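Local coordinates for bifunctional protein PutA (Bdellovibrio bacteriovorus, PDB 5UR2) that probably couples proline oxidation on a flavin to NAD-dependent oxidation of glutamate semialdehyde, converting L-proline to L-glutamate in one bifunctional chain, at residues E152-D157 with V797-E802; V179-R184 with T392-G397; T803-E808 with L844-S849. All coordinates share one frame; numbering follows the deposited sequence.

Interaction 1: E152-D157 with V797-E802; sequences EKEAQD and VDRLVE
E154 brings its carboxylate to the edge of the R799 guanidinium, the two side chains crossing at about a right angle and their flat groups turned 57° apart. OE2 of E154 does most of the work: it takes the N-H of R799 NE at 2.6 Å, a short salt bridge met on the syn side of the carboxylate but tilted out of both planes. R799 NH2 adds two weak bonds, each 3.3 Å, to E154 OE1 and E154 OE2. A bend in the arginine chain at chi3 (74°) brings NE and NH2 round to the acid, and D762 takes a further salt bridge from NH2. L150 N, just ahead of the helix, also bonds E154 OE1, which would hold the carboxylate against rotation. This is a contact between domains: helix 152-173 belongs to the proline dehydrogenase barrel, helix 790-806 to the aldehyde dehydrogenase part, and the short segments run nearly perpendicular (95°) with axes 10.3 Å apart. Away from the salt bridge a water joins the helices, accepting from K153 N at 3.2 Å and donating to both E802 O and E802 OE1. The same OE1 of E802 lies 3.7 Å from K153 CB, while the other carboxylate oxygen pairs with K805. K153 runs out extended towards D798, its NZ stopping 4.5 Å from D798 OD2, near enough for attraction between opposite charges but too far for a salt bridge.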
ATOM      1  N   GLU B 152      -6.930 -11.511  46.924  1.00 27.63           N
ATOM      2  CA  GLU B 152      -6.445 -11.782  48.274  1.00 28.86           C
ATOM      3  C   GLU B 152      -7.201 -12.933  48.937  1.00 35.82           C
ATOM      4  O   GLU B 152      -6.617 -13.654  49.758  1.00 25.66           O
ATOM      5  CB  GLU B 152      -6.507 -10.520  49.126  1.00 26.40           C
ATOM      6  CG  GLU B 152      -5.353  -9.580  48.791  1.00 30.85           C
ATOM      7  CD  GLU B 152      -4.003 -10.281  48.781  1.00 31.34           C
ATOM      8  OE1 GLU B 152      -3.508 -10.624  49.871  1.00 39.12           O
ATOM      9  OE2 GLU B 152      -3.431 -10.491  47.682  1.00 29.99           O
ATOM     10  N   LYS B 153      -8.475 -13.147  48.587  1.00 33.50           N
ATOM     11  CA  LYS B 153      -9.158 -14.345  49.068  1.00 31.31           C
ATOM     12  C   LYS B 153      -8.439 -15.613  48.611  1.00 35.37           C
ATOM     13  O   LYS B 153      -8.233 -16.544  49.399  1.00 38.12           O
ATOM     14  CB  LYS B 153     -10.607 -14.388  48.585  1.00 33.74           C
ATOM     15  CG  LYS B 153     -11.323 -15.664  49.065  1.00 41.59           C
ATOM     16  CD  LYS B 153     -12.792 -15.696  48.727  1.00 52.44           C
ATOM     17  CE  LYS B 153     -13.349 -17.095  48.990  1.00 60.96           C
ATOM     18  NZ  LYS B 153     -14.623 -17.349  48.248  1.00 65.25           N
ATOM     19  N   GLU B 154      -8.054 -15.669  47.334  1.00 34.66           N
ATOM     20  CA  GLU B 154      -7.351 -16.846  46.825  1.00 35.20           C
ATOM     21  C   GLU B 154      -5.978 -17.001  47.476  1.00 30.85           C
ATOM     22  O   GLU B 154      -5.564 -18.121  47.814  1.00 31.82           O
ATOM     23  CB  GLU B 154      -7.236 -16.751  45.300  1.00 33.01           C
ATOM     24  CG  GLU B 154      -8.558 -17.020  44.561  1.00 35.10           C
ATOM     25  CD  GLU B 154      -8.601 -16.401  43.160  1.00 39.20           C
ATOM     26  OE1 GLU B 154      -7.595 -15.786  42.733  1.00 37.44           O
ATOM     27  OE2 GLU B 154      -9.653 -16.521  42.492  1.00 44.59           O
ATOM     28  N   ALA B 155      -5.273 -15.887  47.685  1.00 24.94           N
ATOM     29  CA  ALA B 155      -3.992 -15.942  48.383  1.00 24.61           C
ATOM     30  C   ALA B 155      -4.170 -16.497  49.785  1.00 28.16           C
ATOM     31  O   ALA B 155      -3.402 -17.360  50.225  1.00 37.33           O
ATOM     32  CB  ALA B 155      -3.352 -14.555  48.439  1.00 22.90           C
ATOM     33  N   GLN B 156      -5.199 -16.033  50.490  1.00 28.13           N
ATOM     34  CA  GLN B 156      -5.429 -16.491  51.854  1.00 32.16           C
ATOM     35  C   GLN B 156      -5.777 -17.977  51.880  1.00 33.33           C
ATOM     36  O   GLN B 156      -5.299 -18.715  52.749  1.00 30.81           O
ATOM     37  CB  GLN B 156      -6.530 -15.641  52.488  1.00 33.23           C
ATOM     38  CG  GLN B 156      -6.837 -15.935  53.951  1.00 54.44           C
ATOM     39  CD  GLN B 156      -5.681 -15.590  54.887  1.00 63.95           C
ATOM     40  OE1 GLN B 156      -5.369 -14.414  55.091  1.00 66.12           O
ATOM     41  NE2 GLN B 156      -5.075 -16.615  55.492  1.00 64.73           N
ATOM     42  N   ASP B 157      -6.589 -18.435  50.919  1.00 30.18           N
ATOM     43  CA  ASP B 157      -6.929 -19.854  50.836  1.00 30.78           C
ATOM     44  C   ASP B 157      -5.684 -20.696  50.570  1.00 29.61           C
ATOM     45  O   ASP B 157      -5.511 -21.769  51.158  1.00 28.73           O
ATOM     46  CB  ASP B 157      -7.971 -20.084  49.736  1.00 38.69           C
ATOM     47  CG  ASP B 157      -9.347 -19.478  50.067  1.00 47.36           C
ATOM     48  OD1 ASP B 157      -9.598 -19.110  51.238  1.00 48.91           O
ATOM     49  OD2 ASP B 157     -10.170 -19.337  49.135  1.00 52.34           O
ATOM     50  N   VAL B 797     -17.916 -13.685  37.882  1.00 32.77           N
ATOM     51  CA  VAL B 797     -18.209 -12.465  38.624  1.00 32.84           C
ATOM     52  C   VAL B 797     -17.665 -12.551  40.046  1.00 31.90           C
ATOM     53  O   VAL B 797     -17.173 -11.556  40.595  1.00 34.37           O
ATOM     54  CB  VAL B 797     -19.725 -12.181  38.580  1.00 36.60           C
ATOM     55  CG1 VAL B 797     -20.121 -11.140  39.592  1.00 31.93           C
ATOM     56  CG2 VAL B 797     -20.103 -11.704  37.198  1.00 33.84           C
ATOM     57  N   ASP B 798     -17.724 -13.734  40.667  1.00 34.26           N
ATOM     58  CA  ASP B 798     -17.151 -13.855  42.009  1.00 36.49           C
ATOM     59  C   ASP B 798     -15.650 -13.558  41.986  1.00 33.74           C
ATOM     60  O   ASP B 798     -15.155 -12.774  42.799  1.00 33.36           O
ATOM     61  CB  ASP B 798     -17.423 -15.243  42.600  1.00 41.62           C
ATOM     62  CG  ASP B 798     -16.748 -15.453  43.973  1.00 56.38           C
ATOM     63  OD1 ASP B 798     -17.215 -14.859  44.973  1.00 67.81           O
ATOM     64  OD2 ASP B 798     -15.750 -16.211  44.059  1.00 50.12           O
ATOM     65  N   ARG B 799     -14.913 -14.137  41.032  1.00 31.91           N
ATOM     66  CA  ARG B 799     -13.473 -13.871  40.974  1.00 30.64           C
ATOM     67  C   ARG B 799     -13.181 -12.429  40.564  1.00 33.96           C
ATOM     68  O   ARG B 799     -12.220 -11.826  41.057  1.00 32.91           O
ATOM     69  CB  ARG B 799     -12.792 -14.837  40.018  1.00 31.79           C
ATOM     70  CG  ARG B 799     -12.786 -16.280  40.488  1.00 33.72           C
ATOM     71  CD  ARG B 799     -11.793 -17.078  39.649  1.00 39.61           C
ATOM     72  NE  ARG B 799     -10.397 -16.789  39.985  1.00 41.23           N
ATOM     73  CZ  ARG B 799      -9.359 -17.187  39.251  1.00 43.27           C
ATOM     74  NH1 ARG B 799      -9.565 -17.870  38.129  1.00 47.92           N
ATOM     75  NH2 ARG B 799      -8.118 -16.902  39.628  1.00 35.51           N
ATOM     76  N   LEU B 800     -14.003 -11.863  39.667  1.00 31.03           N
ATOM     77  CA  LEU B 800     -13.838 -10.469  39.261  1.00 33.75           C
ATOM     78  C   LEU B 800     -13.977  -9.532  40.452  1.00 32.30           C
ATOM     79  O   LEU B 800     -13.161  -8.622  40.641  1.00 24.33           O
ATOM     80  CB  LEU B 800     -14.872 -10.104  38.189  1.00 31.00           C
ATOM     81  CG  LEU B 800     -14.751  -8.674  37.639  1.00 34.02           C
ATOM     82  CD1 LEU B 800     -13.537  -8.528  36.714  1.00 36.54           C
ATOM     83  CD2 LEU B 800     -16.049  -8.180  36.950  1.00 30.11           C
ATOM     84  N   VAL B 801     -15.028  -9.734  41.254  1.00 32.71           N
ATOM     85  CA  VAL B 801     -15.275  -8.895  42.422  1.00 32.28           C
ATOM     86  C   VAL B 801     -14.150  -9.051  43.442  1.00 32.25           C
ATOM     87  O   VAL B 801     -13.637  -8.066  43.985  1.00 28.71           O
ATOM     88  CB  VAL B 801     -16.649  -9.230  43.033  1.00 30.67           C
ATOM     89  CG1 VAL B 801     -16.806  -8.597  44.426  1.00 26.36           C
ATOM     90  CG2 VAL B 801     -17.758  -8.759  42.102  1.00 37.25           C
ATOM     91  N   GLU B 802     -13.756 -10.294  43.728  1.00 28.35           N
ATOM     92  CA  GLU B 802     -12.676 -10.501  44.684  1.00 27.17           C
ATOM     93  C   GLU B 802     -11.367  -9.906  44.185  1.00 28.46           C
ATOM     94  O   GLU B 802     -10.598  -9.351  44.974  1.00 31.79           O
ATOM     95  CB  GLU B 802     -12.508 -11.989  44.981  1.00 30.51           C
ATOM     96  CG  GLU B 802     -13.666 -12.567  45.776  1.00 32.25           C
ATOM     97  CD  GLU B 802     -13.885 -11.855  47.105  1.00 42.47           C
ATOM     98  OE1 GLU B 802     -12.891 -11.531  47.790  1.00 46.45           O
ATOM     99  OE2 GLU B 802     -15.058 -11.579  47.445  1.00 46.08           O
TER
HETATM  100  O   HOH W   1     -10.366 -10.715  47.671  1.00 37.55           O

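Interaction 2: V179-R184 with T392-G397; sequences VPQIDR and TIVDMG
V394 O, near the C-terminal end of helix 387-395, is gripped by two donors: Q181 NE2 from across the contact at 3.2 Å and G397 N, three residues further on, at 2.9 Å. The glutamine bond lies in the carbonyl plane on a lone pair, with an N-H...O angle of 155°, and the oxygen sits close to the amide plane of Q181. Reaching it takes the full length of the side chain, CG anti to the backbone N (chi1 -177°) and the rest extended, so that the amide crosses from one backbone to the other. On the way NE2 passes 3.7 Å from V394 CG1 and 3.5 Å from G397 C. The same nitrogen also bonds Y398 O, so one amide ties together two carbonyls at the helix end, which closes in a Schellman motif with G397 at positive phi (95°), a conformation that suits glycine. On the other side, the short helix 180-183 starts from V179, whose N gives a straight 2.6 Å bond to D183 OD2; D183 is held in turn by a salt bridge to R134. V179 O receives both I182 N and D183 N, from opposite faces of its plane. The contact joins the one-turn helix 180-183 to the C-terminal end of helix 387-395 in the proline dehydrogenase barrel: V179 and I182 rest on helix 123-135, while helix 387-395, which in the chain links barrel strands 379-382 and 400-406, packs against helices 357-369 and 6-22.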
ATOM      1  N   VAL B 179      13.100 -45.366  57.123  1.00 48.03           N
ATOM      2  CA  VAL B 179      13.701 -45.981  55.946  1.00 42.04           C
ATOM      3  C   VAL B 179      15.008 -45.259  55.650  1.00 40.35           C
ATOM      4  O   VAL B 179      15.019 -44.218  54.990  1.00 43.38           O
ATOM      5  CB  VAL B 179      12.756 -45.936  54.734  1.00 43.23           C
ATOM      6  CG1 VAL B 179      13.402 -46.654  53.566  1.00 38.24           C
ATOM      7  CG2 VAL B 179      11.405 -46.570  55.084  1.00 48.81           C
ATOM      8  N   PRO B 180      16.141 -45.797  56.121  1.00 42.64           N
ATOM      9  CA  PRO B 180      17.393 -45.013  56.147  1.00 41.15           C
ATOM     10  C   PRO B 180      17.852 -44.513  54.791  1.00 42.26           C
ATOM     11  O   PRO B 180      18.503 -43.459  54.730  1.00 41.16           O
ATOM     12  CB  PRO B 180      18.408 -45.981  56.766  1.00 38.17           C
ATOM     13  CG  PRO B 180      17.592 -46.975  57.507  1.00 41.46           C
ATOM     14  CD  PRO B 180      16.271 -47.090  56.813  1.00 45.22           C
ATOM     15  N   GLN B 181      17.578 -45.255  53.709  1.00 42.01           N
ATOM     16  CA  GLN B 181      17.978 -44.777  52.389  1.00 39.70           C
ATOM     17  C   GLN B 181      17.343 -43.423  52.071  1.00 39.26           C
ATOM     18  O   GLN B 181      17.949 -42.606  51.368  1.00 42.99           O
ATOM     19  CB  GLN B 181      17.622 -45.810  51.310  1.00 31.14           C
ATOM     20  CG  GLN B 181      18.078 -45.402  49.904  1.00 38.55           C
ATOM     21  CD  GLN B 181      17.948 -46.501  48.858  1.00 42.27           C
ATOM     22  OE1 GLN B 181      17.631 -47.651  49.176  1.00 47.82           O
ATOM     23  NE2 GLN B 181      18.132 -46.130  47.585  1.00 37.97           N
ATOM     24  N   ILE B 182      16.152 -43.149  52.604  1.00 37.51           N
ATOM     25  CA  ILE B 182      15.462 -41.894  52.333  1.00 33.98           C
ATOM     26  C   ILE B 182      15.362 -40.986  53.552  1.00 35.27           C
ATOM     27  O   ILE B 182      15.178 -39.773  53.378  1.00 33.57           O
ATOM     28  CB  ILE B 182      14.054 -42.143  51.760  1.00 32.55           C
ATOM     29  CG1 ILE B 182      13.197 -42.885  52.789  1.00 36.16           C
ATOM     30  CG2 ILE B 182      14.147 -42.905  50.446  1.00 33.94           C
ATOM     31  CD1 ILE B 182      11.768 -43.193  52.333  1.00 37.65           C
ATOM     32  N   ASP B 183      15.496 -41.516  54.769  1.00 40.20           N
ATOM     33  CA  ASP B 183      15.263 -40.737  55.979  1.00 43.54           C
ATOM     34  C   ASP B 183      16.555 -40.288  56.647  1.00 43.61           C
ATOM     35  O   ASP B 183      16.501 -39.702  57.732  1.00 47.30           O
ATOM     36  CB  ASP B 183      14.428 -41.543  56.991  1.00 46.20           C
ATOM     37  CG  ASP B 183      13.030 -41.885  56.477  1.00 46.90           C
ATOM     38  OD1 ASP B 183      12.542 -41.208  55.556  1.00 48.59           O
ATOM     39  OD2 ASP B 183      12.410 -42.831  57.009  1.00 47.70           O
ATOM     40  N   ARG B 184      17.710 -40.571  56.044  1.00 43.25           N
ATOM     41  CA  ARG B 184      19.007 -40.201  56.595  1.00 40.31           C
ATOM     42  C   ARG B 184      19.945 -39.824  55.455  1.00 33.84           C
ATOM     43  O   ARG B 184      19.890 -40.424  54.381  1.00 34.87           O
ATOM     44  CB  ARG B 184      19.641 -41.367  57.380  1.00 40.97           C
ATOM     45  CG  ARG B 184      18.752 -42.010  58.426  1.00 48.20           C
ATOM     46  CD  ARG B 184      19.537 -42.996  59.284  1.00 59.23           C
ATOM     47  NE  ARG B 184      20.614 -42.327  60.008  1.00 62.96           N
ATOM     48  CZ  ARG B 184      20.456 -41.714  61.177  1.00 58.87           C
ATOM     49  NH1 ARG B 184      19.261 -41.687  61.754  1.00 61.52           N
ATOM     50  NH2 ARG B 184      21.489 -41.120  61.764  1.00 51.63           N
ATOM     51  N   THR B 392      16.111 -47.519  38.641  1.00 36.85           N
ATOM     52  CA  THR B 392      17.536 -47.830  38.563  1.00 42.32           C
ATOM     53  C   THR B 392      18.342 -47.008  39.565  1.00 38.69           C
ATOM     54  O   THR B 392      19.205 -47.548  40.266  1.00 37.36           O
ATOM     55  CB  THR B 392      18.043 -47.602  37.135  1.00 44.16           C
ATOM     56  OG1 THR B 392      17.403 -48.521  36.242  1.00 41.65           O
ATOM     57  CG2 THR B 392      19.550 -47.810  37.057  1.00 45.39           C
ATOM     58  N   ILE B 393      18.061 -45.703  39.658  1.00 39.09           N
ATOM     59  CA  ILE B 393      18.762 -44.841  40.613  1.00 40.54           C
ATOM     60  C   ILE B 393      18.605 -45.367  42.031  1.00 40.03           C
ATOM     61  O   ILE B 393      19.555 -45.346  42.825  1.00 37.28           O
ATOM     62  CB  ILE B 393      18.252 -43.390  40.517  1.00 34.80           C
ATOM     63  CG1 ILE B 393      18.468 -42.802  39.126  1.00 40.86           C
ATOM     64  CG2 ILE B 393      18.926 -42.535  41.563  1.00 32.96           C
ATOM     65  CD1 ILE B 393      19.904 -42.674  38.741  1.00 46.05           C
ATOM     66  N   VAL B 394      17.397 -45.815  42.384  1.00 45.44           N
ATOM     67  CA  VAL B 394      17.158 -46.357  43.720  1.00 44.15           C
ATOM     68  C   VAL B 394      17.953 -47.640  43.921  1.00 45.15           C
ATOM     69  O   VAL B 394      18.557 -47.853  44.981  1.00 39.75           O
ATOM     70  CB  VAL B 394      15.649 -46.579  43.944  1.00 46.03           C
ATOM     71  CG1 VAL B 394      15.398 -47.248  45.291  1.00 49.48           C
ATOM     72  CG2 VAL B 394      14.891 -45.265  43.841  1.00 42.73           C
ATOM     73  N   ASP B 395      17.945 -48.527  42.917  1.00 48.76           N
ATOM     74  CA  ASP B 395      18.726 -49.759  43.016  1.00 48.08           C
ATOM     75  C   ASP B 395      20.204 -49.463  43.226  1.00 48.06           C
ATOM     76  O   ASP B 395      20.892 -50.211  43.928  1.00 45.64           O
ATOM     77  CB  ASP B 395      18.555 -50.619  41.763  1.00 49.61           C
ATOM     78  CG  ASP B 395      17.154 -51.195  41.621  1.00 54.26           C
ATOM     79  OD1 ASP B 395      16.437 -51.312  42.645  1.00 54.96           O
ATOM     80  OD2 ASP B 395      16.787 -51.552  40.476  1.00 52.59           O
ATOM     81  N   MET B 396      20.710 -48.373  42.650  1.00 41.85           N
ATOM     82  CA  MET B 396      22.120 -48.047  42.812  1.00 42.14           C
ATOM     83  C   MET B 396      22.427 -47.456  44.181  1.00 43.19           C
ATOM     84  O   MET B 396      23.584 -47.096  44.442  1.00 38.05           O
ATOM     85  CB  MET B 396      22.557 -47.101  41.693  1.00 41.27           C
ATOM     86  CG  MET B 396      22.582 -47.809  40.345  1.00 37.90           C
ATOM     87  SD  MET B 396      22.735 -46.717  38.933  1.00 42.22           S
ATOM     88  CE  MET B 396      24.408 -46.100  39.129  1.00 42.84           C
ATOM     89  N   GLY B 397      21.416 -47.330  45.041  1.00 40.35           N
ATOM     90  CA  GLY B 397      21.601 -46.925  46.415  1.00 35.17           C
ATOM     91  C   GLY B 397      21.421 -45.452  46.697  1.00 38.03           C
ATOM     92  O   GLY B 397      21.656 -45.033  47.833  1.00 35.66           O
TER

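Interaction 3: T803-E808 with L844-S849; sequences TAKSIE and LLFKGS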
ATOM      1  N   THR B 803     -11.101  -9.987  42.874  1.00 31.14           N
ATOM      2  CA  THR B 803      -9.868  -9.400  42.355  1.00 29.05           C
ATOM      3  C   THR B 803      -9.944  -7.880  42.399  1.00 28.11           C
ATOM      4  O   THR B 803      -8.968  -7.210  42.760  1.00 31.79           O
ATOM      5  CB  THR B 803      -9.594  -9.883  40.923  1.00 26.49           C
ATOM      6  OG1 THR B 803      -9.461 -11.301  40.897  1.00 27.63           O
ATOM      7  CG2 THR B 803      -8.300  -9.287  40.395  1.00 25.89           C
ATOM      8  N   ALA B 804     -11.104  -7.318  42.044  1.00 27.91           N
ATOM      9  CA  ALA B 804     -11.269  -5.871  42.117  1.00 29.12           C
ATOM     10  C   ALA B 804     -11.107  -5.362  43.550  1.00 29.51           C
ATOM     11  O   ALA B 804     -10.550  -4.280  43.764  1.00 25.33           O
ATOM     12  CB  ALA B 804     -12.625  -5.470  41.539  1.00 29.67           C
ATOM     13  N   LYS B 805     -11.550  -6.144  44.551  1.00 30.85           N
ATOM     14  CA  LYS B 805     -11.329  -5.761  45.949  1.00 32.99           C
ATOM     15  C   LYS B 805      -9.851  -5.640  46.297  1.00 32.48           C
ATOM     16  O   LYS B 805      -9.510  -4.982  47.286  1.00 31.19           O
ATOM     17  CB  LYS B 805     -11.947  -6.768  46.930  1.00 28.16           C
ATOM     18  CG  LYS B 805     -13.453  -6.712  47.109  1.00 30.40           C
ATOM     19  CD  LYS B 805     -13.884  -7.751  48.142  1.00 41.55           C
ATOM     20  CE  LYS B 805     -15.399  -7.846  48.259  1.00 44.47           C
ATOM     21  NZ  LYS B 805     -15.793  -9.042  49.049  1.00 44.96           N
ATOM     22  N   SER B 806      -8.971  -6.299  45.545  1.00 30.20           N
ATOM     23  CA  SER B 806      -7.573  -6.379  45.935  1.00 32.36           C
ATOM     24  C   SER B 806      -6.698  -5.280  45.342  1.00 31.04           C
ATOM     25  O   SER B 806      -5.576  -5.098  45.818  1.00 33.35           O
ATOM     26  CB  SER B 806      -7.003  -7.747  45.548  1.00 33.57           C
ATOM     27  OG  SER B 806      -7.789  -8.783  46.116  1.00 37.46           O
ATOM     28  N   ILE B 807      -7.149  -4.556  44.314  1.00 30.21           N
ATOM     29  CA  ILE B 807      -6.246  -3.601  43.673  1.00 33.29           C
ATOM     30  C   ILE B 807      -6.221  -2.306  44.472  1.00 31.87           C
ATOM     31  O   ILE B 807      -7.213  -1.907  45.090  1.00 30.02           O
ATOM     32  CB  ILE B 807      -6.608  -3.348  42.196  1.00 29.43           C
ATOM     33  CG1 ILE B 807      -7.970  -2.688  42.067  1.00 27.42           C
ATOM     34  CG2 ILE B 807      -6.563  -4.667  41.418  1.00 24.86           C
ATOM     35  CD1 ILE B 807      -8.298  -2.320  40.642  1.00 31.21           C
ATOM     36  N   GLU B 808      -5.067  -1.647  44.461  1.00 28.33           N
ATOM     37  CA  GLU B 808      -4.811  -0.509  45.331  1.00 33.19           C
ATOM     38  C   GLU B 808      -4.923   0.806  44.562  1.00 33.02           C
ATOM     39  O   GLU B 808      -4.467   0.915  43.422  1.00 29.49           O
ATOM     40  CB  GLU B 808      -3.426  -0.630  45.973  1.00 37.29           C
ATOM     41  CG  GLU B 808      -3.216  -1.943  46.720  1.00 43.96           C
ATOM     42  CD  GLU B 808      -1.977  -1.939  47.598  1.00 46.73           C
ATOM     43  OE1 GLU B 808      -1.766  -0.954  48.348  1.00 42.23           O
ATOM     44  OE2 GLU B 808      -1.202  -2.915  47.514  1.00 49.33           O
ATOM     45  N   LEU B 844     -25.446  -3.078  42.727  1.00 37.18           N
ATOM     46  CA  LEU B 844     -24.046  -2.738  42.929  1.00 40.80           C
ATOM     47  C   LEU B 844     -23.298  -3.979  43.405  1.00 40.89           C
ATOM     48  O   LEU B 844     -23.579  -4.491  44.492  1.00 42.82           O
ATOM     49  CB  LEU B 844     -23.911  -1.595  43.936  1.00 37.81           C
ATOM     50  CG  LEU B 844     -22.447  -1.235  44.192  1.00 39.60           C
ATOM     51  CD1 LEU B 844     -21.853  -0.693  42.920  1.00 39.12           C
ATOM     52  CD2 LEU B 844     -22.291  -0.244  45.342  1.00 32.01           C
ATOM     53  N   LEU B 845     -22.337  -4.454  42.601  1.00 39.24           N
ATOM     54  CA  LEU B 845     -21.544  -5.625  42.972  1.00 37.80           C
ATOM     55  C   LEU B 845     -20.309  -5.263  43.778  1.00 33.51           C
ATOM     56  O   LEU B 845     -19.836  -6.091  44.556  1.00 39.21           O
ATOM     57  CB  LEU B 845     -21.104  -6.433  41.739  1.00 33.33           C
ATOM     58  CG  LEU B 845     -22.195  -7.140  40.932  1.00 36.99           C
ATOM     59  CD1 LEU B 845     -21.607  -7.852  39.739  1.00 32.71           C
ATOM     60  CD2 LEU B 845     -23.020  -8.095  41.809  1.00 40.88           C
ATOM     61  N   PHE B 846     -19.760  -4.062  43.594  1.00 32.71           N
ATOM     62  CA  PHE B 846     -18.519  -3.695  44.259  1.00 32.69           C
ATOM     63  C   PHE B 846     -18.252  -2.207  44.084  1.00 34.86           C
ATOM     64  O   PHE B 846     -18.401  -1.671  42.979  1.00 39.89           O
ATOM     65  CB  PHE B 846     -17.345  -4.501  43.699  1.00 26.02           C
ATOM     66  CG  PHE B 846     -16.005  -3.970  44.098  1.00 41.26           C
ATOM     67  CD1 PHE B 846     -15.530  -4.150  45.391  1.00 37.59           C
ATOM     68  CD2 PHE B 846     -15.212  -3.293  43.176  1.00 39.05           C
ATOM     69  CE1 PHE B 846     -14.276  -3.668  45.762  1.00 35.92           C
ATOM     70  CE2 PHE B 846     -13.961  -2.811  43.536  1.00 34.23           C
ATOM     71  CZ  PHE B 846     -13.490  -2.998  44.834  1.00 33.19           C
ATOM     72  N   LYS B 847     -17.825  -1.558  45.164  1.00 33.26           N
ATOM     73  CA  LYS B 847     -17.285  -0.206  45.096  1.00 33.90           C
ATOM     74  C   LYS B 847     -16.090  -0.128  46.030  1.00 34.15           C
ATOM     75  O   LYS B 847     -16.223  -0.378  47.232  1.00 39.89           O
ATOM     76  CB  LYS B 847     -18.341   0.850  45.454  1.00 39.11           C
ATOM     77  CG  LYS B 847     -17.832   2.298  45.359  1.00 39.09           C
ATOM     78  CD  LYS B 847     -18.938   3.305  44.982  1.00 40.54           C
ATOM     79  CE  LYS B 847     -19.998   3.439  46.048  1.00 42.77           C
ATOM     80  NZ  LYS B 847     -20.940   4.585  45.816  1.00 41.54           N
ATOM     81  N   GLY B 848     -14.925   0.240  45.478  1.00 32.29           N
ATOM     82  CA  GLY B 848     -13.689   0.248  46.233  1.00 30.00           C
ATOM     83  C   GLY B 848     -13.550   1.453  47.151  1.00 36.34           C
ATOM     84  O   GLY B 848     -14.283   2.433  47.051  1.00 36.30           O
ATOM     85  N   SER B 849     -12.588   1.351  48.064  1.00 35.42           N
ATOM     86  CA  SER B 849     -12.248   2.424  48.980  1.00 36.48           C
ATOM     87  C   SER B 849     -11.129   3.264  48.398  1.00 27.84           C
ATOM     88  O   SER B 849     -10.249   2.752  47.712  1.00 32.28           O
ATOM     89  CB  SER B 849     -11.815   1.851  50.329  1.00 40.82           C
ATOM     90  OG  SER B 849     -12.858   1.069  50.878  1.00 51.51           O
TER
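F846 puts its ring against the C-terminal part of helix 790-806, where A804 and K805 meet it. In this aldehyde dehydrogenase part of the chain, F846 belongs to edge strand 843-847, paired antiparallel with strand 860-863, and L845 and F846 form a classic beta bulge opposite I861. The ring gets to the helix because CG stands anti to the backbone N (chi1 167°), which carries it outward from the strand. Its CE2 corner rests on the methyl of A804, CB to CE2 3.6 Å, and its far end meets the helix backbone, with F846 CZ 3.4 Å from A804 O. The other ortho-meta side is taken by K805, whose CG comes within 3.4 Å of F846 CE1. Both A804 O and K805 CG approach the ring obliquely. K805 uses only the root of its chain here, CB and CG; beyond them it runs extended to the salt bridge of NZ with E802, one turn back on the helix. No hydrogen bond links the two segments; the ring is met by a methyl, a methylene and a backbone carbonyl. Further out, A804 also touches I861 on the neighbouring strand and I769 on helix 761-773, so its methyl is shared between sheet and helices. Backbone bonds to I861 hold both residues of the bulge, and G848 bonds to P859 as the strand runs out. Two residues on from the ring, G848 N lies 3.6 Å above one face of F846, offset toward its rim.

From the N terminus, helix 152-173 opens interaction 1, which closes only at helix 790-806, a loop of some 640 residues that joins the proline dehydrogenase barrel to the aldehyde dehydrogenase part. Within that loop falls interaction 2, a shorter closure of about 208 residues wholly inside the proline dehydrogenase barrel; its nearest atoms are about 27 Å from those of interaction 1. Interaction 3 opens after interaction 1 closes, on the same helix 790-806, and ends 36 residues later on strand 843-847. These two touch: E152 N lies 3.0 Å from S806 OG, and V797 CG1 packs 3.6 Å from L845 CD1, so one helix faces both barrel helix and edge strand.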